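Local coordinates for protein RNA-dependent RNA polymerase (Toscana virus, PDB 6QW0) that probably cuts host messenger RNAs close to their 5' caps with its manganese-dependent cap-snatching endonuclease domain, supplying primers for viral transcription, at residues S61-F66 with I189-R194; D80-H85 with I168-N173; H85-T90 with V127-T132. All blocks are in the same frame, centred on the assembly; numbering follows the deposited sequence.

Contact 1: residues S61-F66 with I189-R194; sequences STIQPF and IVFRFR. With SO4 (sulfate ion), chain E.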
loop_
_atom_site.group_PDB
_atom_site.type_symbol
_atom_site.label_atom_id
_atom_site.label_comp_id
_atom_site.label_asym_id
_atom_site.label_seq_id
_atom_site.Cartn_x
_atom_site.Cartn_y
_atom_site.Cartn_z
ATOM N N SER A 61 7.942 10.877 10.720
ATOM C CA SER A 61 8.906 11.707 10.012
ATOM C C SER A 61 8.673 11.719 8.509
ATOM O O SER A 61 9.192 12.608 7.828
ATOM C CB SER A 61 10.329 11.231 10.290
ATOM O OG SER A 61 10.488 9.888 9.868
ATOM N N THR A 62 7.890 10.779 7.973
ATOM C CA THR A 62 7.597 10.828 6.543
ATOM C C THR A 62 6.467 11.780 6.185
ATOM O O THR A 62 6.180 11.943 4.998
ATOM C CB THR A 62 7.233 9.440 5.999
ATOM O OG1 THR A 62 6.005 8.991 6.597
ATOM C CG2 THR A 62 8.343 8.434 6.255
ATOM N N ILE A 63 5.808 12.403 7.159
ATOM C CA ILE A 63 4.642 13.235 6.871
ATOM C C ILE A 63 5.105 14.600 6.381
ATOM O O ILE A 63 5.963 15.236 7.003
ATOM C CB ILE A 63 3.756 13.368 8.122
ATOM C CG1 ILE A 63 3.216 11.990 8.530
ATOM C CG2 ILE A 63 2.619 14.347 7.868
ATOM C CD1 ILE A 63 2.712 11.962 9.970
ATOM N N GLN A 64 4.517 15.062 5.305
ATOM C CA GLN A 64 4.773 16.368 4.718
ATOM C C GLN A 64 3.829 17.413 5.313
ATOM O O GLN A 64 2.698 17.091 5.699
ATOM C CB GLN A 64 4.597 16.308 3.205
ATOM C CG GLN A 64 5.533 15.309 2.530
ATOM C CD GLN A 64 6.969 15.452 2.994
ATOM O OE1 GLN A 64 7.616 16.470 2.739
ATOM N NE2 GLN A 64 7.476 14.437 3.688
ATOM N N PRO A 65 4.261 18.675 5.379
ATOM C CA PRO A 65 3.476 19.684 6.119
ATOM C C PRO A 65 2.208 20.160 5.438
ATOM O O PRO A 65 1.341 20.697 6.137
ATOM C CB PRO A 65 4.464 20.841 6.289
ATOM C CG PRO A 65 5.499 20.625 5.226
ATOM C CD PRO A 65 5.636 19.136 5.133
ATOM N N PHE A 66 2.057 20.026 4.119
ATOM C CA PHE A 66 0.929 20.649 3.436
ATOM C C PHE A 66 0.262 19.681 2.473
ATOM O O PHE A 66 0.939 19.020 1.680
ATOM C CB PHE A 66 1.378 21.899 2.682
ATOM C CG PHE A 66 1.903 22.958 3.578
ATOM C CD1 PHE A 66 1.039 23.747 4.312
ATOM C CD2 PHE A 66 3.265 23.135 3.728
ATOM C CE1 PHE A 66 1.527 24.718 5.160
ATOM C CE2 PHE A 66 3.760 24.096 4.577
ATOM C CZ PHE A 66 2.893 24.889 5.298
ATOM N N ILE A 189 3.383 3.175 9.225
ATOM C CA ILE A 189 2.080 2.918 8.623
ATOM C C ILE A 189 0.959 3.173 9.628
ATOM O O ILE A 189 -0.014 3.877 9.334
ATOM C CB ILE A 189 2.035 1.483 8.065
ATOM C CG1 ILE A 189 2.992 1.371 6.865
ATOM C CG2 ILE A 189 0.614 1.097 7.672
ATOM C CD1 ILE A 189 3.525 -0.048 6.633
ATOM N N VAL A 190 1.073 2.593 10.825
ATOM C CA VAL A 190 0.028 2.760 11.832
ATOM C C VAL A 190 -0.082 4.222 12.264
ATOM O O VAL A 190 -1.187 4.765 12.369
ATOM C CB VAL A 190 0.286 1.831 13.032
ATOM C CG1 VAL A 190 -0.747 2.087 14.138
ATOM C CG2 VAL A 190 0.233 0.369 12.603
ATOM N N PHE A 191 1.050 4.882 12.492
ATOM C CA PHE A 191 1.021 6.295 12.884
ATOM C C PHE A 191 0.296 7.152 11.845
ATOM O O PHE A 191 -0.534 8.004 12.186
ATOM C CB PHE A 191 2.451 6.786 13.100
ATOM C CG PHE A 191 2.541 8.159 13.708
ATOM C CD1 PHE A 191 2.549 9.287 12.899
ATOM C CD2 PHE A 191 2.631 8.323 15.081
ATOM C CE1 PHE A 191 2.642 10.556 13.440
ATOM C CE2 PHE A 191 2.724 9.597 15.634
ATOM C CZ PHE A 191 2.732 10.709 14.819
ATOM N N ARG A 192 0.609 6.954 10.561
ATOM C CA ARG A 192 -0.052 7.719 9.509
ATOM C C ARG A 192 -1.538 7.382 9.416
ATOM O O ARG A 192 -2.358 8.266 9.130
ATOM C CB ARG A 192 0.641 7.461 8.159
ATOM C CG ARG A 192 2.070 8.009 8.085
ATOM C CD ARG A 192 2.710 7.768 6.682
ATOM N NE ARG A 192 1.975 8.443 5.617
ATOM C CZ ARG A 192 2.403 9.518 4.959
ATOM N NH1 ARG A 192 3.589 10.055 5.239
ATOM N NH2 ARG A 192 1.642 10.065 4.025
ATOM N N PHE A 193 -1.900 6.106 9.632
ATOM C CA PHE A 193 -3.305 5.703 9.602
ATOM C C PHE A 193 -4.084 6.383 10.720
ATOM O O PHE A 193 -5.184 6.897 10.493
ATOM C CB PHE A 193 -3.424 4.173 9.707
ATOM C CG PHE A 193 -4.836 3.647 9.665
ATOM C CD1 PHE A 193 -5.696 3.972 8.621
ATOM C CD2 PHE A 193 -5.292 2.778 10.653
ATOM C CE1 PHE A 193 -6.987 3.465 8.573
ATOM C CE2 PHE A 193 -6.585 2.260 10.605
ATOM C CZ PHE A 193 -7.429 2.599 9.571
ATOM N N ARG A 194 -3.513 6.412 11.924
ATOM C CA ARG A 194 -4.205 7.033 13.050
ATOM C C ARG A 194 -4.441 8.513 12.789
ATOM O O ARG A 194 -5.530 9.038 13.062
ATOM C CB ARG A 194 -3.397 6.840 14.328
ATOM C CG ARG A 194 -3.328 5.390 14.793
ATOM C CD ARG A 194 -2.468 5.288 16.029
ATOM N NE ARG A 194 -2.497 3.952 16.610
ATOM C CZ ARG A 194 -1.906 3.633 17.757
ATOM N NH1 ARG A 194 -1.240 4.558 18.445
ATOM N NH2 ARG A 194 -1.979 2.392 18.213
HETATM S S SO4 E . 0.794 1.167 20.494
HETATM O O1 SO4 E . 1.862 1.639 21.363
HETATM O O2 SO4 E . -0.385 2.015 20.646
HETATM O O3 SO4 E . 0.462 -0.215 20.847
HETATM O O4 SO4 E . 1.266 1.228 19.119
HETATM O O HOH W 1 2.754 12.992 3.763
#

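Contact 2: residues D80-H85 with I168-N173; sequences DFTFGH and IAVHFN. With SO4 (sulfate ion), chain F.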
loop_
_atom_site.group_PDB
_atom_site.type_symbol
_atom_site.label_atom_id
_atom_site.label_comp_id
_atom_site.label_asym_id
_atom_site.label_seq_id
_atom_site.Cartn_x
_atom_site.Cartn_y
_atom_site.Cartn_z
ATOM N N ASP A 80 -5.083 6.692 0.961
ATOM C CA ASP A 80 -3.988 7.317 0.233
ATOM C C ASP A 80 -3.001 7.992 1.176
ATOM O O ASP A 80 -1.789 7.906 0.967
ATOM C CB ASP A 80 -4.550 8.310 -0.784
ATOM C CG ASP A 80 -5.210 7.612 -1.956
ATOM O OD1 ASP A 80 -5.118 6.366 -2.036
ATOM O OD2 ASP A 80 -5.818 8.303 -2.798
ATOM N N PHE A 81 -3.491 8.642 2.233
ATOM C CA PHE A 81 -2.571 9.272 3.180
ATOM C C PHE A 81 -1.768 8.232 3.949
ATOM O O PHE A 81 -0.558 8.399 4.146
ATOM C CB PHE A 81 -3.334 10.186 4.144
ATOM C CG PHE A 81 -2.444 10.971 5.081
ATOM C CD1 PHE A 81 -2.085 10.456 6.316
ATOM C CD2 PHE A 81 -1.976 12.231 4.729
ATOM C CE1 PHE A 81 -1.268 11.166 7.183
ATOM C CE2 PHE A 81 -1.155 12.948 5.595
ATOM C CZ PHE A 81 -0.801 12.410 6.822
ATOM N N THR A 82 -2.419 7.157 4.397
ATOM C CA THR A 82 -1.722 6.160 5.202
ATOM C C THR A 82 -0.478 5.642 4.493
ATOM O O THR A 82 0.591 5.526 5.099
ATOM C CB THR A 82 -2.662 4.997 5.520
ATOM O OG1 THR A 82 -3.720 5.462 6.365
ATOM C CG2 THR A 82 -1.907 3.866 6.200
ATOM N N PHE A 83 -0.600 5.345 3.200
ATOM C CA PHE A 83 0.457 4.666 2.468
ATOM C C PHE A 83 1.242 5.613 1.572
ATOM O O PHE A 83 2.063 5.156 0.767
ATOM C CB PHE A 83 -0.147 3.506 1.668
ATOM C CG PHE A 83 -0.795 2.463 2.542
ATOM C CD1 PHE A 83 -0.022 1.515 3.186
ATOM C CD2 PHE A 83 -2.168 2.449 2.735
ATOM C CE1 PHE A 83 -0.603 0.554 4.019
ATOM C CE2 PHE A 83 -2.760 1.485 3.567
ATOM C CZ PHE A 83 -1.975 0.539 4.195
ATOM N N GLY A 84 1.058 6.923 1.753
ATOM C CA GLY A 84 1.652 7.918 0.873
ATOM C C GLY A 84 3.164 7.922 0.856
ATOM O O GLY A 84 3.760 8.397 -0.117
ATOM N N HIS A 85 3.803 7.453 1.924
ATOM C CA HIS A 85 5.255 7.375 1.967
ATOM C C HIS A 85 5.796 6.194 1.176
ATOM O O HIS A 85 7.003 6.131 0.921
ATOM C CB HIS A 85 5.741 7.282 3.419
ATOM C CG HIS A 85 5.279 6.052 4.135
ATOM N ND1 HIS A 85 3.951 5.694 4.214
ATOM C CD2 HIS A 85 5.967 5.093 4.797
ATOM C CE1 HIS A 85 3.839 4.572 4.900
ATOM N NE2 HIS A 85 5.048 4.185 5.265
ATOM N N ILE A 168 -0.479 -5.153 2.319
ATOM C CA ILE A 168 -0.367 -4.486 3.619
ATOM C C ILE A 168 -1.767 -4.063 4.053
ATOM O O ILE A 168 -2.394 -3.230 3.385
ATOM C CB ILE A 168 0.561 -3.255 3.585
ATOM C CG1 ILE A 168 1.896 -3.585 2.914
ATOM C CG2 ILE A 168 0.798 -2.747 4.998
ATOM C CD1 ILE A 168 2.807 -2.364 2.749
ATOM N N ALA A 169 -2.242 -4.609 5.179
ATOM C CA ALA A 169 -3.534 -4.240 5.765
ATOM C C ALA A 169 -3.302 -3.588 7.126
ATOM O O ALA A 169 -2.760 -4.229 8.030
ATOM C CB ALA A 169 -4.436 -5.467 5.925
ATOM N N VAL A 170 -3.710 -2.312 7.281
ATOM C CA VAL A 170 -3.461 -1.580 8.523
ATOM C C VAL A 170 -4.726 -1.553 9.373
ATOM O O VAL A 170 -5.843 -1.467 8.851
ATOM C CB VAL A 170 -2.954 -0.148 8.239
ATOM C CG1 VAL A 170 -4.014 0.662 7.522
ATOM C CG2 VAL A 170 -2.519 0.537 9.538
ATOM N N HIS A 171 -4.545 -1.661 10.689
ATOM C CA HIS A 171 -5.586 -1.377 11.668
ATOM C C HIS A 171 -4.996 -0.462 12.739
ATOM O O HIS A 171 -3.810 -0.126 12.719
ATOM C CB HIS A 171 -6.174 -2.674 12.252
ATOM C CG HIS A 171 -5.176 -3.539 12.954
ATOM N ND1 HIS A 171 -5.031 -3.546 14.327
ATOM C CD2 HIS A 171 -4.282 -4.441 12.477
ATOM C CE1 HIS A 171 -4.082 -4.402 14.663
ATOM N NE2 HIS A 171 -3.614 -4.960 13.559
ATOM N N PHE A 172 -5.836 -0.045 13.695
ATOM C CA PHE A 172 -5.404 0.965 14.654
ATOM C C PHE A 172 -4.193 0.517 15.464
ATOM O O PHE A 172 -3.385 1.354 15.888
ATOM C CB PHE A 172 -6.565 1.321 15.587
ATOM C CG PHE A 172 -6.295 2.535 16.446
ATOM C CD1 PHE A 172 -6.612 3.802 15.983
ATOM C CD2 PHE A 172 -5.717 2.405 17.704
ATOM C CE1 PHE A 172 -6.365 4.926 16.762
ATOM C CE2 PHE A 172 -5.463 3.526 18.491
ATOM C CZ PHE A 172 -5.783 4.787 18.010
ATOM N N ASN A 173 -4.028 -0.793 15.671
ATOM C CA ASN A 173 -2.967 -1.298 16.535
ATOM C C ASN A 173 -1.950 -2.168 15.801
ATOM O O ASN A 173 -1.197 -2.891 16.444
ATOM C CB ASN A 173 -3.569 -2.078 17.705
ATOM C CG ASN A 173 -4.320 -1.183 18.669
ATOM O OD1 ASN A 173 -3.773 -0.211 19.172
ATOM N ND2 ASN A 173 -5.581 -1.502 18.912
HETATM S S SO4 F . -6.517 -5.870 18.538
HETATM O O1 SO4 F . -6.675 -4.520 18.000
HETATM O O2 SO4 F . -5.123 -6.079 18.919
HETATM O O3 SO4 F . -6.897 -6.846 17.526
HETATM O O4 SO4 F . -7.384 -6.020 19.706
#

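Contact 3: residues H85-T90 with V127-T132; sequences HLADTT and VEFTTT. With MN3 (manganese (III) ion), chain C; SO4 (sulfate ion), chain G.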
loop_
_atom_site.group_PDB
_atom_site.type_symbol
_atom_site.label_atom_id
_atom_site.label_comp_id
_atom_site.label_asym_id
_atom_site.label_seq_id
_atom_site.Cartn_x
_atom_site.Cartn_y
_atom_site.Cartn_z
ATOM N N HIS A 85 3.803 7.453 1.924
ATOM C CA HIS A 85 5.255 7.375 1.967
ATOM C C HIS A 85 5.796 6.194 1.176
ATOM O O HIS A 85 7.003 6.131 0.921
ATOM C CB HIS A 85 5.741 7.282 3.419
ATOM C CG HIS A 85 5.279 6.052 4.135
ATOM N ND1 HIS A 85 3.951 5.694 4.214
ATOM C CD2 HIS A 85 5.967 5.093 4.797
ATOM C CE1 HIS A 85 3.839 4.572 4.900
ATOM N NE2 HIS A 85 5.048 4.185 5.265
ATOM N N LEU A 86 4.935 5.258 0.797
ATOM C CA LEU A 86 5.337 4.077 0.040
ATOM C C LEU A 86 4.996 4.194 -1.429
ATOM O O LEU A 86 5.729 3.679 -2.280
ATOM C CB LEU A 86 4.662 2.826 0.604
ATOM C CG LEU A 86 4.955 2.536 2.071
ATOM C CD1 LEU A 86 4.162 1.322 2.501
ATOM C CD2 LEU A 86 6.439 2.322 2.290
ATOM N N ALA A 87 3.883 4.842 -1.746
ATOM C CA ALA A 87 3.480 4.971 -3.136
ATOM C C ALA A 87 2.501 6.122 -3.255
ATOM O O ALA A 87 1.625 6.293 -2.403
ATOM C CB ALA A 87 2.837 3.686 -3.661
ATOM N N ASP A 88 2.658 6.906 -4.310
ATOM C CA ASP A 88 1.610 7.838 -4.666
ATOM C C ASP A 88 0.433 7.072 -5.264
ATOM O O ASP A 88 0.558 5.917 -5.688
ATOM C CB ASP A 88 2.139 8.882 -5.651
ATOM C CG ASP A 88 3.228 9.750 -5.047
ATOM O OD1 ASP A 88 3.261 9.883 -3.805
ATOM O OD2 ASP A 88 4.055 10.292 -5.813
ATOM N N THR A 89 -0.728 7.720 -5.269
ATOM C CA THR A 89 -1.908 7.136 -5.890
ATOM C C THR A 89 -1.629 6.831 -7.359
ATOM O O THR A 89 -0.914 7.568 -8.044
ATOM C CB THR A 89 -3.096 8.089 -5.757
ATOM O OG1 THR A 89 -3.169 8.566 -4.408
ATOM C CG2 THR A 89 -4.397 7.379 -6.108
ATOM N N THR A 90 -2.192 5.725 -7.846
ATOM C CA THR A 90 -1.900 5.279 -9.199
ATOM C C THR A 90 -3.162 4.786 -9.889
ATOM O O THR A 90 -4.137 4.384 -9.249
ATOM C CB THR A 90 -0.854 4.160 -9.221
ATOM O OG1 THR A 90 -0.405 3.968 -10.568
ATOM C CG2 THR A 90 -1.459 2.847 -8.702
ATOM N N VAL A 127 1.662 -5.096 -5.331
ATOM C CA VAL A 127 1.480 -4.704 -3.932
ATOM C C VAL A 127 0.121 -4.032 -3.792
ATOM O O VAL A 127 -0.220 -3.145 -4.579
ATOM C CB VAL A 127 2.599 -3.765 -3.438
ATOM C CG1 VAL A 127 2.433 -3.499 -1.945
ATOM C CG2 VAL A 127 3.977 -4.359 -3.711
ATOM N N GLU A 128 -0.660 -4.456 -2.797
ATOM C CA GLU A 128 -1.964 -3.851 -2.560
ATOM C C GLU A 128 -2.055 -3.412 -1.110
ATOM O O GLU A 128 -1.690 -4.176 -0.205
ATOM C CB GLU A 128 -3.108 -4.806 -2.901
ATOM C CG GLU A 128 -4.484 -4.236 -2.608
ATOM C CD GLU A 128 -4.839 -3.005 -3.441
ATOM O OE1 GLU A 128 -4.250 -2.757 -4.516
ATOM O OE2 GLU A 128 -5.741 -2.273 -3.012
ATOM N N PHE A 129 -2.528 -2.177 -0.907
ATOM C CA PHE A 129 -2.722 -1.580 0.410
ATOM C C PHE A 129 -4.200 -1.614 0.781
ATOM O O PHE A 129 -5.072 -1.466 -0.075
ATOM C CB PHE A 129 -2.270 -0.110 0.451
ATOM C CG PHE A 129 -0.908 0.172 -0.139
ATOM C CD1 PHE A 129 0.204 -0.594 0.167
ATOM C CD2 PHE A 129 -0.743 1.277 -0.964
ATOM C CE1 PHE A 129 1.452 -0.283 -0.386
ATOM C CE2 PHE A 129 0.498 1.589 -1.511
ATOM C CZ PHE A 129 1.588 0.808 -1.219
ATOM N N THR A 130 -4.487 -1.755 2.071
ATOM C CA THR A 130 -5.877 -1.678 2.494
ATOM C C THR A 130 -5.904 -1.287 3.966
ATOM O O THR A 130 -4.878 -1.315 4.652
ATOM C CB THR A 130 -6.620 -3.000 2.213
ATOM O OG1 THR A 130 -8.038 -2.833 2.394
ATOM C CG2 THR A 130 -6.120 -4.112 3.108
ATOM N N THR A 131 -7.072 -0.832 4.416
ATOM C CA THR A 131 -7.265 -0.372 5.789
ATOM C C THR A 131 -8.481 -1.069 6.380
ATOM O O THR A 131 -9.296 -1.654 5.665
ATOM C CB THR A 131 -7.485 1.147 5.864
ATOM O OG1 THR A 131 -8.755 1.462 5.276
ATOM C CG2 THR A 131 -6.396 1.905 5.112
ATOM N N THR A 132 -8.610 -0.977 7.703
ATOM C CA THR A 132 -9.825 -1.416 8.373
ATOM C C THR A 132 -10.028 -0.552 9.607
ATOM O O THR A 132 -9.060 -0.146 10.251
ATOM C CB THR A 132 -9.779 -2.896 8.779
ATOM O OG1 THR A 132 -11.013 -3.239 9.421
ATOM C CG2 THR A 132 -8.630 -3.176 9.739
HETATM MN MN MN3 C . -5.542 -0.300 -1.966
HETATM S S SO4 G . -9.518 0.463 1.700
HETATM O O1 SO4 G . -8.640 1.310 2.496
HETATM O O2 SO4 G . -10.134 1.282 0.663
HETATM O O3 SO4 G . -8.778 -0.639 1.078
HETATM O O4 SO4 G . -10.554 -0.081 2.571
HETATM O O HOH W 2 -6.893 0.787 -3.576
HETATM O O HOH W 3 -7.830 -0.532 -1.435
#

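Contact 1: residues S61-F66 with I189-R194
T62 and R192 meet with their side chains at about a right angle, the arginine reaching off its helix toward the threonine hydroxyl. Its NH1 donates to T62 OG1 at 3.0 Å, with an N-H...O angle of 150° and the oxygen near the guanidinium plane. The same nitrogen also makes a weak bond to T62 O. OG1 is shared with E188 OE2, and a hydroxyl suits this place because it can both accept and donate. A bend at chi3 (62°) turns the guanidinium away from the line of the aliphatic chain. Its NH2 hydrogen-bonds to F81 O, and a water 3.1 Å from that NH2 accepts from it and from Q64 N. NE adds a weak bond to T82 O and the F81 ring a cation-pi contact, so bonds from NE, NH1 and NH2 limit how the buried guanidinium can rotate. I63 slides past R192 in the opposite direction, and its CD1 ends at the edge of the F191 ring, 3.7 Å from CE1. The contact joins the loop between strands 46-49 and 66-68 to helix 183-203, with I63 also resting on I49 and on F81 of helix 77-82.

Contact 2: residues D80-H85 with I168-N173
F83 meets I168 and V170 because its CG stands opposite the carbonyl carbon, beside the backbone N (chi1 -62°), which sends the ring from the end of helix 77-82 toward strand 163-171. On the strand, the torsion of V170 (chi1 64°) places CG1 between its own backbone N and carbonyl carbon, turned to the incoming ring. The setting is the core of a PD-(D/E)XK nuclease domain, in which a mixed sheet carries helices on its faces. I168 and V170 present their side chains to segment 80-85, whereas A169 between them points away and packs on A143 of helix 136-157; a small methyl fits closely there.

The F83 ring comes in alongside both aliphatic partners, running opposite to them. I168 CG2 lies at the ring edge, near its plane, 3.7 Å from CE1. V170 CG1 approaches CZ more obliquely, at 3.9 Å. T82, the residue just before F83, lays its CG2 over the centre of one ring face, 3.6 Å above the plane, and the ring is also stacked with F129 of the adjoining strand 124-131. Contacts on face and edge together restrict how the phenylalanine can turn, and a large flat apolar ring suits this buried place, filling the space between the helix end and the methyls of the strand. Beta-branched I168 and V170 suit an extended strand and offer methyls close to the backbone.

T82 divides its two branches between different tasks. Its OG1 turns back to K78 O in the preceding turn of the helix, satisfying a buried hydroxyl, while its CG2, already lying over the F83 ring, comes within 4.1 Å of V170 CG1.

Contact 3: residues H85-T90 with V127-T132
F129, whose ring meets L86 and A87, uses its backbone O to bind a manganese ion at 2.3 Å. E128 OE2 grips the same ion at 2.2 Å, two waters each stand at 2.4 Å, and H79 and D114 complete six ligands. Successive residues of strand 124-131 therefore supply a carboxylate and a carbonyl, and a bend at chi2 (64°) brings the E128 carboxylate round to the metal. Because the F129 ligand is a main-chain oxygen, the side chain is left to pack.

That ring turns to the loop 85-90. A87 CB lies at its edge, close to the ring plane and 3.8 Å from CE2, while L86 CB approaches CZ obliquely at 4.1 Å. The small alanine lets the loop run close past the ring, and the leucine extends the apolar surface as far as I168 of the neighbouring strand.

Beyond the metal a sulfate, probably from the crystallisation liquor, takes a bond from T130 OG1 to O3 at 2.7 Å. A metal-bound water donates to that same O3, and T131 OG1 donates to O1. Anion, threonines and manganese thus share one site, an arrangement consistent with a pocket that could receive an RNA phosphate. Carboxylate, carbonyl and histidine ligands around manganese are consistent with metal-dependent cleavage of RNA, as in related cap-snatching endonucleases.

Overall arrangement
From the N terminus the chain first passes the loop 61-66, which contact 1 joins to helix 183-203 near the C-terminal end, closing the longest of the three loops. Next comes helix 77-82, whose end forms contact 2 with strand 163-171. The loop that follows supplies contact 3 with strand 124-131. The contacts are nested, contact 3 inside contact 2 and contact 2 inside contact 1, and none cross. Contact 1 ties the loop leading into the small antiparallel sheet to helix 183-203, while contacts 2 and 3, which share H85, set segment 80-90 against the metal-bearing mixed sheet; R192 of contact 1 joins the two groups by its bond to F81 O.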